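Tyrosine recombinase XerH (Helicobacter pylori, PDB 5JK0) cuts and rejoins DNA as a site-specific tyrosine recombinase, exchanging strands at difH sites during chromosome segregation. Local coordinates at residues Leu18-Gly21 and Arg22-Tyr26; Lys103-Glu107 and Val108-Glu112; Leu134-Phe137 and Ser138-Lys142; Leu203-Lys206 and Ile207-Thr211; Leu219-Ile223 and Lys224-Leu228. All blocks are in the same frame, centred on the assembly; numbering follows the deposited sequence.

The five contacts fall into two groups, one in each DNA-binding half of the chain. Contacts 1, 2 and 3 lie in the N-terminal core-binding half. Contact 3 touches both of the others: Phe-23 of contact 1 packs on Leu-136 and Tyr-139, while Ile-105 and Leu-110 of contact 2 meet the ring of Phe-137. Contacts 4 and 5 belong to the catalytic half, with centres about 13 Å apart and Leu-204 touching Leu-219. Some 43 Å separates the centres of contacts 3 and 4. Contact 4 is nearer the predicted active site, the side chain of Ile-208 being about 6 Å from that of Arg-313.

Contact 1: residues Leu18-Gly21 and Arg22-Tyr26; sequences LWIG and RFLRY
Arg-22 reaches back one turn along its helix to set its guanidinium with one face on Leu-18 and its NH1 edge over Trp-19. NH1 sits over the centre of the six-membered ring of Trp-19, and CZ is 4.7 Å from that ring's centroid, almost on the ring normal, in a cation-pi contact. The two planes stand 80° apart, so the guanidinium meets the indole edge-on rather than stacking. On the guanidinium face, Leu-18 CD2 is 3.4 Å from Arg-22 NH2. Arg-22 NH2 also has a salt bridge to Glu-8, and Trp-19 NE1 donates to Leu-6 O, both partners lying ahead of the helix. The extended chain from CG to NE gives Arg-22 its reach.

Four i to i+4 bonds join the two turns of backbone, among them Phe-23 N to Trp-19 O at 2.9 Å. Arg-25 turns its own guanidinium elsewhere, NE donating to Leu-46 O. Ile-20 and Leu-24 run side by side on the flank facing helix 74-93. This is i to i+3 cation-pi pairing on an amphipathic helix of the helical SAM-like domain.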
# COMPACT_ATOMS: atom_id res chain seq x y z
N LEU D 18 22.28 -9.57 -30.01
CA LEU D 18 22.90 -10.85 -29.70
C LEU D 18 22.39 -11.40 -28.37
O LEU D 18 22.07 -12.58 -28.25
CB LEU D 18 24.42 -10.71 -29.67
CG LEU D 18 25.24 -11.96 -30.01
CD1 LEU D 18 24.91 -12.43 -31.41
CD2 LEU D 18 26.73 -11.66 -29.87
N TRP D 19 22.31 -10.52 -27.37
CA TRP D 19 21.85 -10.92 -26.04
C TRP D 19 20.34 -11.14 -25.98
O TRP D 19 19.86 -12.02 -25.26
CB TRP D 19 22.25 -9.88 -25.00
CG TRP D 19 23.70 -9.96 -24.60
CD1 TRP D 19 24.68 -9.06 -24.90
CD2 TRP D 19 24.32 -11.00 -23.85
NE1 TRP D 19 25.88 -9.48 -24.37
CE2 TRP D 19 25.68 -10.67 -23.72
CE3 TRP D 19 23.85 -12.19 -23.27
CZ2 TRP D 19 26.58 -11.48 -23.04
CZ3 TRP D 19 24.75 -12.99 -22.59
CH2 TRP D 19 26.10 -12.63 -22.48
N ILE D 20 19.59 -10.35 -26.75
CA ILE D 20 18.14 -10.50 -26.80
C ILE D 20 17.77 -11.85 -27.40
O ILE D 20 16.88 -12.54 -26.90
CB ILE D 20 17.48 -9.37 -27.63
CG1 ILE D 20 17.64 -8.03 -26.92
CG2 ILE D 20 16.01 -9.66 -27.85
CD1 ILE D 20 17.01 -6.87 -27.65
N GLY D 21 18.46 -12.24 -28.47
CA GLY D 21 18.23 -13.52 -29.11
C GLY D 21 18.52 -14.69 -28.18
O GLY D 21 17.79 -15.67 -28.17
N ARG D 22 19.60 -14.57 -27.40
CA ARG D 22 19.96 -15.60 -26.43
C ARG D 22 18.91 -15.71 -25.33
O ARG D 22 18.56 -16.81 -24.91
CB ARG D 22 21.33 -15.30 -25.82
CG ARG D 22 22.49 -15.46 -26.79
CD ARG D 22 23.75 -14.82 -26.23
NE ARG D 22 24.90 -14.99 -27.11
CZ ARG D 22 25.99 -14.24 -27.07
NH1 ARG D 22 26.09 -13.25 -26.19
NH2 ARG D 22 26.99 -14.47 -27.91
N PHE D 23 18.43 -14.57 -24.87
CA PHE D 23 17.43 -14.53 -23.81
C PHE D 23 16.10 -15.13 -24.26
O PHE D 23 15.50 -15.93 -23.54
CB PHE D 23 17.21 -13.10 -23.32
CG PHE D 23 16.09 -12.95 -22.33
CD1 PHE D 23 16.23 -13.44 -21.04
CD2 PHE D 23 14.91 -12.33 -22.68
CE1 PHE D 23 15.21 -13.30 -20.11
CE2 PHE D 23 13.88 -12.20 -21.76
CZ PHE D 23 14.03 -12.68 -20.48
N LEU D 24 15.66 -14.76 -25.45
CA LEU D 24 14.39 -15.23 -25.98
C LEU D 24 14.41 -16.73 -26.26
O LEU D 24 13.39 -17.41 -26.14
CB LEU D 24 14.01 -14.47 -27.25
CG LEU D 24 13.61 -13.01 -27.05
CD1 LEU D 24 13.33 -12.33 -28.38
CD2 LEU D 24 12.40 -12.91 -26.14
N ARG D 25 15.58 -17.26 -26.61
CA ARG D 25 15.71 -18.70 -26.83
C ARG D 25 15.63 -19.44 -25.50
O ARG D 25 15.06 -20.52 -25.42
CB ARG D 25 17.03 -19.04 -27.54
CG ARG D 25 17.12 -20.50 -27.96
CD ARG D 25 18.50 -20.86 -28.46
NE ARG D 25 18.52 -22.20 -29.06
CZ ARG D 25 18.67 -23.33 -28.38
NH1 ARG D 25 18.68 -24.49 -29.01
NH2 ARG D 25 18.81 -23.29 -27.06
N TYR D 26 16.21 -18.84 -24.47
CA TYR D 26 16.16 -19.41 -23.13
C TYR D 26 14.73 -19.48 -22.61
O TYR D 26 14.33 -20.46 -21.98
CB TYR D 26 17.03 -18.61 -22.16
CG TYR D 26 16.71 -18.86 -20.71
CD1 TYR D 26 17.04 -20.06 -20.10
CD2 TYR D 26 16.06 -17.90 -19.94
CE1 TYR D 26 16.74 -20.30 -18.77
CE2 TYR D 26 15.76 -18.12 -18.62
CZ TYR D 26 16.10 -19.33 -18.04
OH TYR D 26 15.80 -19.56 -16.71

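Contact 2: residues Lys103-Glu107 and Val108-Glu112; sequences KNIDE and VMLAE
This is a helix N-cap with a hydrophobic staple, where Asp-106 ends the loop after helix 74-93 and starts helix 107-117 of the core-binding domain. Asp-106 OD1 accepts from Met-109 N at 3.0 Å, with an N-H...O angle of 160°, and the donor comes in nearly along the C-O axis of the carboxylate. The first torsion makes this possible: at chi1 51° CG lies between the backbone N and the carbonyl carbon, which turns the carboxylate forward, onto the N-H groups of the first turn. Its negative charge there would probably be favoured by the helix dipole. The main chain of the same residue opens the regular helical pattern, Leu-110 N donating to Asp-106 O at 3.2 Å, and Ala-111 N follows with Glu-107 O at 3.0 Å.

Glu-107 directs its carboxylate away from the turn, where OE2 accepts from Leu-158 N and Thr-157 OG1. Further along the helix, Glu-112 makes a salt bridge to Arg-25 of the second subunit, so this short helix also takes part in the assembly.

The staple joins Ile-105, just ahead of the cap, to Leu-110, with Ile-105 CG2 4.1 Å from Leu-110 CD2; Ile-105 also packs against Phe-87 and Phe-137. Met-109 is extended as far as SD, which lies 3.9 Å from Ile-105 CG1, and the bend at chi3 (-67°) then carries CE toward Asn-104 O.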
# COMPACT_ATOMS: atom_id res chain seq x y z
N LYS D 103 27.42 -0.74 -21.87
CA LYS D 103 27.56 -0.29 -20.49
C LYS D 103 26.90 1.07 -20.27
O LYS D 103 26.70 1.49 -19.12
CB LYS D 103 29.04 -0.23 -20.09
CG LYS D 103 29.73 -1.59 -20.09
CD LYS D 103 31.20 -1.46 -19.69
CE LYS D 103 31.88 -2.81 -19.67
NZ LYS D 103 33.33 -2.70 -19.33
N ASN D 104 26.57 1.75 -21.36
CA ASN D 104 25.88 3.04 -21.27
C ASN D 104 24.41 2.87 -20.90
O ASN D 104 23.74 3.82 -20.50
CB ASN D 104 26.00 3.80 -22.59
CG ASN D 104 27.42 4.22 -22.89
OD1 ASN D 104 27.93 3.98 -23.99
ND2 ASN D 104 28.08 4.84 -21.92
N ILE D 105 23.90 1.65 -21.04
CA ILE D 105 22.53 1.34 -20.68
C ILE D 105 22.37 1.28 -19.16
O ILE D 105 22.97 0.44 -18.50
CB ILE D 105 22.06 0.00 -21.28
CG1 ILE D 105 22.15 0.05 -22.81
CG2 ILE D 105 20.64 -0.32 -20.84
CD1 ILE D 105 21.67 -1.22 -23.49
N ASP D 106 21.55 2.18 -18.61
CA ASP D 106 21.30 2.19 -17.18
C ASP D 106 19.81 2.31 -16.86
O ASP D 106 18.97 2.24 -17.76
CB ASP D 106 22.07 3.33 -16.50
CG ASP D 106 21.85 4.68 -17.17
OD1 ASP D 106 20.81 4.87 -17.84
OD2 ASP D 106 22.73 5.56 -17.02
N GLU D 107 19.50 2.49 -15.59
CA GLU D 107 18.12 2.52 -15.12
C GLU D 107 17.37 3.75 -15.62
O GLU D 107 16.17 3.70 -15.87
CB GLU D 107 18.09 2.47 -13.59
CG GLU D 107 16.88 1.75 -13.01
CD GLU D 107 17.09 1.35 -11.57
OE1 GLU D 107 18.13 1.74 -10.99
OE2 GLU D 107 16.23 0.64 -11.01
N VAL D 108 18.09 4.86 -15.76
CA VAL D 108 17.50 6.10 -16.26
C VAL D 108 17.05 5.95 -17.71
O VAL D 108 15.95 6.38 -18.07
CB VAL D 108 18.50 7.28 -16.16
CG1 VAL D 108 17.94 8.52 -16.85
CG2 VAL D 108 18.82 7.57 -14.70
N MET D 109 17.89 5.32 -18.52
CA MET D 109 17.56 5.08 -19.93
C MET D 109 16.33 4.20 -20.07
O MET D 109 15.46 4.46 -20.91
CB MET D 109 18.74 4.44 -20.66
CG MET D 109 18.44 4.06 -22.10
SD MET D 109 19.75 3.13 -22.90
CE MET D 109 21.06 4.35 -22.98
N LEU D 110 16.24 3.16 -19.25
CA LEU D 110 15.11 2.24 -19.29
C LEU D 110 13.83 2.94 -18.86
O LEU D 110 12.75 2.68 -19.40
CB LEU D 110 15.36 1.01 -18.41
CG LEU D 110 16.56 0.13 -18.78
CD1 LEU D 110 16.52 -1.18 -18.02
CD2 LEU D 110 16.62 -0.12 -20.28
N ALA D 111 13.95 3.84 -17.89
CA ALA D 111 12.80 4.61 -17.41
C ALA D 111 12.27 5.54 -18.50
O ALA D 111 11.06 5.71 -18.64
CB ALA D 111 13.18 5.41 -16.17
N GLU D 112 13.19 6.13 -19.26
CA GLU D 112 12.81 7.03 -20.35
C GLU D 112 12.16 6.25 -21.49
O GLU D 112 11.21 6.72 -22.11
CB GLU D 112 14.03 7.80 -20.86
CG GLU D 112 14.59 8.80 -19.86
CD GLU D 112 15.72 9.63 -20.44
OE1 GLU D 112 16.13 9.37 -21.58
OE2 GLU D 112 16.19 10.55 -19.74

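Contact 3: residues Leu134-Phe137 and Ser138-Lys142; sequences LGLF and SYIDK
Residues 134-142 lie toward the C-terminal end of helix 123-143, and four successive i to i+4 bonds join the two segments. Ile-140 N donates to Leu-136 O at 3.0 Å; Ser-138 N to Leu-134 O and Tyr-139 N to Gly-135 O are each 3.1 Å. The fourth, from Asp-141 N to Phe-137 O, is as short, but its donor stands 44° out of the carbonyl plane. Lys-142 N has a 3.2 Å bond to Tyr-139 O and a weak one to Ser-138 O.

Ile-140 sends CG1 back along the helix, beside its own backbone N (chi1 -61°). Its CD1 methyl thereby reaches Phe-137 CD1, 4.0 Å away, and Leu-136 CG at 4.2 Å. Phe-137 and Ile-140 lie side by side and point the same way, presenting one apolar surface. On the polar flank Lys-142 NZ gives Ser-138 OG a weak hydrogen bond. Asp-141 holds the loop beyond the helix, its two carboxylate oxygens taking the backbone N-H groups of Tyr-154 and Asn-155.

Three helices share the surroundings. Leu-136, Tyr-139 and Ile-140 pack on helix 12-30, where the Tyr-139 ring meets Phe-23 edge-to-face; Leu-136 and Phe-137 press on helix 74-93 at Leu-80 and Phe-83, and Phe-137 also touches Leu-110 of helix 107-117.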
# COMPACT_ATOMS: atom_id res chain seq x y z
N LEU D 134 13.37 -6.22 -17.00
CA LEU D 134 14.05 -6.76 -15.83
C LEU D 134 14.62 -8.14 -16.11
O LEU D 134 15.73 -8.47 -15.67
CB LEU D 134 13.11 -6.82 -14.63
CG LEU D 134 12.71 -5.48 -14.00
CD1 LEU D 134 11.74 -5.70 -12.84
CD2 LEU D 134 13.94 -4.71 -13.53
N GLY D 135 13.86 -8.95 -16.84
CA GLY D 135 14.28 -10.31 -17.16
C GLY D 135 15.49 -10.35 -18.08
O GLY D 135 16.38 -11.19 -17.91
N LEU D 136 15.54 -9.44 -19.05
CA LEU D 136 16.63 -9.40 -20.01
C LEU D 136 17.97 -9.10 -19.35
O LEU D 136 18.95 -9.82 -19.57
CB LEU D 136 16.35 -8.36 -21.10
CG LEU D 136 17.47 -8.15 -22.12
CD1 LEU D 136 17.76 -9.44 -22.89
CD2 LEU D 136 17.13 -7.02 -23.08
N PHE D 137 18.01 -8.05 -18.55
CA PHE D 137 19.27 -7.60 -17.95
C PHE D 137 19.65 -8.42 -16.72
O PHE D 137 20.81 -8.43 -16.31
CB PHE D 137 19.19 -6.11 -17.61
CG PHE D 137 19.13 -5.22 -18.82
CD1 PHE D 137 20.29 -4.86 -19.48
CD2 PHE D 137 17.92 -4.76 -19.30
CE1 PHE D 137 20.25 -4.05 -20.61
CE2 PHE D 137 17.87 -3.95 -20.42
CZ PHE D 137 19.03 -3.60 -21.07
N SER D 138 18.68 -9.11 -16.13
CA SER D 138 18.98 -10.07 -15.09
C SER D 138 19.68 -11.27 -15.72
O SER D 138 20.58 -11.86 -15.13
CB SER D 138 17.71 -10.52 -14.36
OG SER D 138 17.99 -11.53 -13.40
N TYR D 139 19.24 -11.61 -16.93
CA TYR D 139 19.83 -12.70 -17.69
C TYR D 139 21.25 -12.37 -18.13
O TYR D 139 22.15 -13.21 -18.06
CB TYR D 139 18.96 -13.02 -18.91
CG TYR D 139 19.51 -14.09 -19.82
CD1 TYR D 139 19.28 -15.44 -19.57
CD2 TYR D 139 20.26 -13.75 -20.95
CE1 TYR D 139 19.79 -16.42 -20.40
CE2 TYR D 139 20.76 -14.72 -21.79
CZ TYR D 139 20.52 -16.05 -21.51
OH TYR D 139 21.03 -17.02 -22.35
N ILE D 140 21.46 -11.13 -18.57
CA ILE D 140 22.78 -10.69 -19.01
C ILE D 140 23.78 -10.69 -17.85
O ILE D 140 24.93 -11.08 -18.01
CB ILE D 140 22.72 -9.28 -19.65
CG1 ILE D 140 21.82 -9.29 -20.88
CG2 ILE D 140 24.11 -8.81 -20.03
CD1 ILE D 140 21.67 -7.94 -21.55
N ASP D 141 23.32 -10.26 -16.68
CA ASP D 141 24.16 -10.24 -15.48
C ASP D 141 24.62 -11.64 -15.08
O ASP D 141 25.66 -11.80 -14.44
CB ASP D 141 23.41 -9.60 -14.31
CG ASP D 141 23.27 -8.10 -14.46
OD1 ASP D 141 23.99 -7.50 -15.29
OD2 ASP D 141 22.43 -7.51 -13.73
N LYS D 142 23.84 -12.65 -15.46
CA LYS D 142 24.10 -14.02 -15.03
C LYS D 142 24.78 -14.86 -16.11
O LYS D 142 25.16 -16.00 -15.85
CB LYS D 142 22.80 -14.70 -14.61
CG LYS D 142 22.12 -14.05 -13.41
CD LYS D 142 20.71 -14.59 -13.23
CE LYS D 142 19.98 -13.86 -12.12
NZ LYS D 142 18.57 -14.33 -11.99

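Contact 4: residues Leu203-Lys206 and Ile207-Thr211; sequences LLIK and IIVFT
Helix 198-211 runs unbroken through both segments: Val-209 N bonds to Ile-205 O at 3.0 Å, in the carbonyl plane, Phe-210 N to Lys-206 O at 3.1 Å, and the link from Ile-208 N to Leu-204 O is weak. Side chains one turn apart pair along it. Leu-203 and Ile-207 meet at an angle through their methyl ends, CD1 to CD1 at 3.9 Å. Ile-207 gets there because its CG1 branch lies beside its own N (chi1 -68°), heading back toward the previous turn; CG1 comes 3.2 Å from Leu-203 O. Ile-205 and Val-209 make a looser pair, 4.3 Å between their CG2 atoms, facing helix 178-190.

The polar groups are tied up separately. Lys-206 forms a salt bridge with Asp-189, and Thr-211 N donates to Ile-207 O. The Phe-210 ring lies near Lys-206 O, with CD2 3.1 Å from that oxygen; beyond it the ring stacks on His-253 and meets Trp-360 of the third subunit edge-to-face.

Leu-203 packs on helix 255-264, and Leu-204, Ile-205 and Ile-208 face helix 286-300. The Ile-208 side chain is about 6 Å from that of Arg-313. This is a buried helix of the tyrosine recombinase catalytic domain, close to two arginines, Arg-214 and Arg-313, predicted to belong to the active site.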
# COMPACT_ATOMS: atom_id res chain seq x y z
N LEU D 203 -23.37 -26.47 -28.23
CA LEU D 203 -22.86 -27.41 -27.23
C LEU D 203 -21.61 -26.86 -26.54
O LEU D 203 -21.45 -27.01 -25.34
CB LEU D 203 -22.54 -28.76 -27.88
CG LEU D 203 -21.95 -29.84 -26.97
CD1 LEU D 203 -22.90 -30.15 -25.81
CD2 LEU D 203 -21.63 -31.10 -27.75
N LEU D 204 -20.74 -26.21 -27.32
CA LEU D 204 -19.50 -25.66 -26.79
C LEU D 204 -19.75 -24.57 -25.76
O LEU D 204 -19.16 -24.58 -24.68
CB LEU D 204 -18.64 -25.11 -27.94
CG LEU D 204 -17.35 -24.39 -27.54
CD1 LEU D 204 -16.43 -25.31 -26.75
CD2 LEU D 204 -16.63 -23.85 -28.78
N ILE D 205 -20.62 -23.63 -26.10
CA ILE D 205 -20.89 -22.48 -25.24
C ILE D 205 -21.67 -22.88 -23.99
O ILE D 205 -21.38 -22.38 -22.90
CB ILE D 205 -21.67 -21.39 -26.01
CG1 ILE D 205 -20.84 -20.89 -27.20
CG2 ILE D 205 -22.01 -20.22 -25.10
CD1 ILE D 205 -21.47 -19.75 -27.96
N LYS D 206 -22.63 -23.78 -24.13
CA LYS D 206 -23.45 -24.20 -23.00
C LYS D 206 -22.63 -24.91 -21.92
O LYS D 206 -22.86 -24.70 -20.73
CB LYS D 206 -24.59 -25.10 -23.46
CG LYS D 206 -25.70 -24.34 -24.18
CD LYS D 206 -27.00 -25.13 -24.21
CE LYS D 206 -28.08 -24.34 -24.94
NZ LYS D 206 -29.44 -24.61 -24.40
N ILE D 207 -21.69 -25.74 -22.34
CA ILE D 207 -20.83 -26.45 -21.39
C ILE D 207 -20.01 -25.46 -20.57
O ILE D 207 -19.80 -25.65 -19.37
CB ILE D 207 -19.89 -27.45 -22.11
CG1 ILE D 207 -20.71 -28.60 -22.71
CG2 ILE D 207 -18.85 -28.00 -21.15
CD1 ILE D 207 -19.87 -29.62 -23.45
N ILE D 208 -19.55 -24.39 -21.22
CA ILE D 208 -18.80 -23.34 -20.55
C ILE D 208 -19.67 -22.61 -19.51
O ILE D 208 -19.22 -22.36 -18.39
CB ILE D 208 -18.25 -22.31 -21.56
CG1 ILE D 208 -17.21 -22.97 -22.46
CG2 ILE D 208 -17.64 -21.12 -20.84
CD1 ILE D 208 -16.55 -22.01 -23.43
N VAL D 209 -20.90 -22.29 -19.89
CA VAL D 209 -21.81 -21.57 -19.01
C VAL D 209 -22.11 -22.36 -17.73
O VAL D 209 -22.07 -21.80 -16.63
CB VAL D 209 -23.14 -21.25 -19.72
CG1 VAL D 209 -24.14 -20.63 -18.75
CG2 VAL D 209 -22.91 -20.33 -20.90
N PHE D 210 -22.40 -23.65 -17.88
CA PHE D 210 -22.83 -24.47 -16.75
C PHE D 210 -21.69 -24.94 -15.86
O PHE D 210 -21.88 -25.17 -14.67
CB PHE D 210 -23.62 -25.68 -17.25
CG PHE D 210 -24.97 -25.33 -17.82
CD1 PHE D 210 -25.92 -24.68 -17.04
CD2 PHE D 210 -25.30 -25.67 -19.12
CE1 PHE D 210 -27.16 -24.37 -17.55
CE2 PHE D 210 -26.54 -25.36 -19.64
CZ PHE D 210 -27.48 -24.70 -18.85
N THR D 211 -20.49 -25.10 -16.43
CA THR D 211 -19.36 -25.60 -15.66
C THR D 211 -18.40 -24.48 -15.25
O THR D 211 -17.77 -24.55 -14.20
CB THR D 211 -18.56 -26.66 -16.46
OG1 THR D 211 -18.08 -26.09 -17.68
CG2 THR D 211 -19.45 -27.86 -16.77

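Contact 5: residues Leu219-Ile223 and Lys224-Leu228; sequences LQLKI and KDFTL
Leu-221 and Phe-226 meet nearly at right angles, the leucine putting its CD1 methyl 3.9 Å from Phe-226 CZ, at the far end of the ring. Both lean on Ile-235 of the neighbouring strand 232-238. Nearer its root the ring has Lys-222 O at its edge, in the ring plane, 3.4 Å from CD1. With chi1 at -80° the phenyl group folds back beside its own backbone N, over the turn that precedes it.

That turn is a short 3-10 segment, which takes the chain from the loop after helix 215-219 into strand 226-229, an outer strand of the antiparallel sheet in the catalytic domain. Its two bonds span three residues each. Asp-225 N donates to Lys-222 O at 3.1 Å and Phe-226 N to Ile-223 O at 3.2 Å. Both donors stand well above the carbonyl planes, 50° and 54° out, so neither uses a lone-pair direction. Lys-222 O thus receives an N-H and borders the phenyl edge.

Asp-225 turns its carboxylate toward the aliphatic part of Lys-222, OD2 to CB being 3.9 Å. The two charges are not in contact: the lysine chain leads away from the carboxylate, and Lys-222 NZ is 6.2 Å from Asp-225 OD2. Ile-223 points away from the turn, its side chain against Leu-262 of helix 255-264 and Arg-265, while its backbone is hydrogen-bonded with Asp-273.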
# COMPACT_ATOMS: atom_id res chain seq x y z
N LEU D 219 -12.01 -26.15 -25.31
CA LEU D 219 -11.55 -26.38 -26.68
C LEU D 219 -10.68 -27.63 -26.80
O LEU D 219 -10.50 -28.16 -27.90
CB LEU D 219 -10.76 -25.16 -27.18
CG LEU D 219 -11.56 -23.86 -27.33
CD1 LEU D 219 -10.63 -22.71 -27.70
CD2 LEU D 219 -12.65 -24.02 -28.37
N GLN D 220 -10.15 -28.10 -25.68
CA GLN D 220 -9.28 -29.27 -25.68
C GLN D 220 -9.95 -30.51 -25.11
O GLN D 220 -9.30 -31.52 -24.85
CB GLN D 220 -7.99 -28.97 -24.90
CG GLN D 220 -7.00 -28.10 -25.65
CD GLN D 220 -6.44 -28.80 -26.88
OE1 GLN D 220 -5.98 -29.94 -26.80
NE2 GLN D 220 -6.48 -28.13 -28.02
N LEU D 221 -11.27 -30.44 -24.91
CA LEU D 221 -12.03 -31.57 -24.40
C LEU D 221 -11.99 -32.75 -25.37
O LEU D 221 -12.04 -32.57 -26.58
CB LEU D 221 -13.48 -31.18 -24.13
CG LEU D 221 -13.74 -30.30 -22.91
CD1 LEU D 221 -15.23 -30.04 -22.75
CD2 LEU D 221 -13.17 -30.94 -21.66
N LYS D 222 -11.88 -33.96 -24.82
CA LYS D 222 -11.86 -35.16 -25.63
C LYS D 222 -12.99 -36.11 -25.24
O LYS D 222 -13.41 -36.14 -24.08
CB LYS D 222 -10.50 -35.86 -25.52
CG LYS D 222 -9.37 -35.07 -26.15
CD LYS D 222 -8.03 -35.77 -26.00
CE LYS D 222 -6.93 -35.03 -26.75
NZ LYS D 222 -6.82 -33.61 -26.30
N ILE D 223 -13.47 -36.88 -26.21
CA ILE D 223 -14.64 -37.74 -26.04
C ILE D 223 -14.47 -38.76 -24.92
O ILE D 223 -15.41 -39.05 -24.18
CB ILE D 223 -14.97 -38.47 -27.35
CG1 ILE D 223 -15.09 -37.48 -28.51
CG2 ILE D 223 -16.25 -39.28 -27.21
CD1 ILE D 223 -15.38 -38.12 -29.84
N LYS D 224 -13.26 -39.30 -24.79
CA LYS D 224 -13.00 -40.35 -23.81
C LYS D 224 -13.05 -39.85 -22.37
O LYS D 224 -13.09 -40.64 -21.42
CB LYS D 224 -11.64 -41.00 -24.08
CG LYS D 224 -10.46 -40.05 -23.93
CD LYS D 224 -9.14 -40.78 -24.11
CE LYS D 224 -7.96 -39.83 -23.91
NZ LYS D 224 -6.66 -40.53 -24.05
N ASP D 225 -13.05 -38.53 -22.19
CA ASP D 225 -13.06 -37.93 -20.86
C ASP D 225 -14.48 -37.63 -20.38
O ASP D 225 -14.67 -36.96 -19.36
CB ASP D 225 -12.22 -36.66 -20.84
CG ASP D 225 -10.75 -36.93 -21.08
OD1 ASP D 225 -10.29 -38.04 -20.73
OD2 ASP D 225 -10.05 -36.04 -21.61
N PHE D 226 -15.47 -38.13 -21.11
CA PHE D 226 -16.87 -37.97 -20.73
C PHE D 226 -17.45 -39.26 -20.17
O PHE D 226 -17.39 -40.31 -20.82
CB PHE D 226 -17.70 -37.50 -21.93
CG PHE D 226 -17.60 -36.03 -22.21
CD1 PHE D 226 -16.49 -35.52 -22.88
CD2 PHE D 226 -18.60 -35.16 -21.83
CE1 PHE D 226 -16.40 -34.17 -23.15
CE2 PHE D 226 -18.51 -33.81 -22.09
CZ PHE D 226 -17.41 -33.31 -22.75
N THR D 227 -18.01 -39.19 -18.97
CA THR D 227 -18.68 -40.34 -18.36
C THR D 227 -20.06 -39.95 -17.84
O THR D 227 -20.22 -38.90 -17.21
CB THR D 227 -17.85 -40.94 -17.21
OG1 THR D 227 -17.61 -39.94 -16.21
CG2 THR D 227 -16.52 -41.48 -17.72
N LEU D 228 -21.05 -40.79 -18.10
CA LEU D 228 -22.41 -40.52 -17.67
C LEU D 228 -22.89 -41.55 -16.65
O LEU D 228 -22.85 -42.75 -16.89
CB LEU D 228 -23.36 -40.51 -18.88
CG LEU D 228 -24.85 -40.31 -18.57
CD1 LEU D 228 -25.08 -39.00 -17.83
CD2 LEU D 228 -25.66 -40.35 -19.86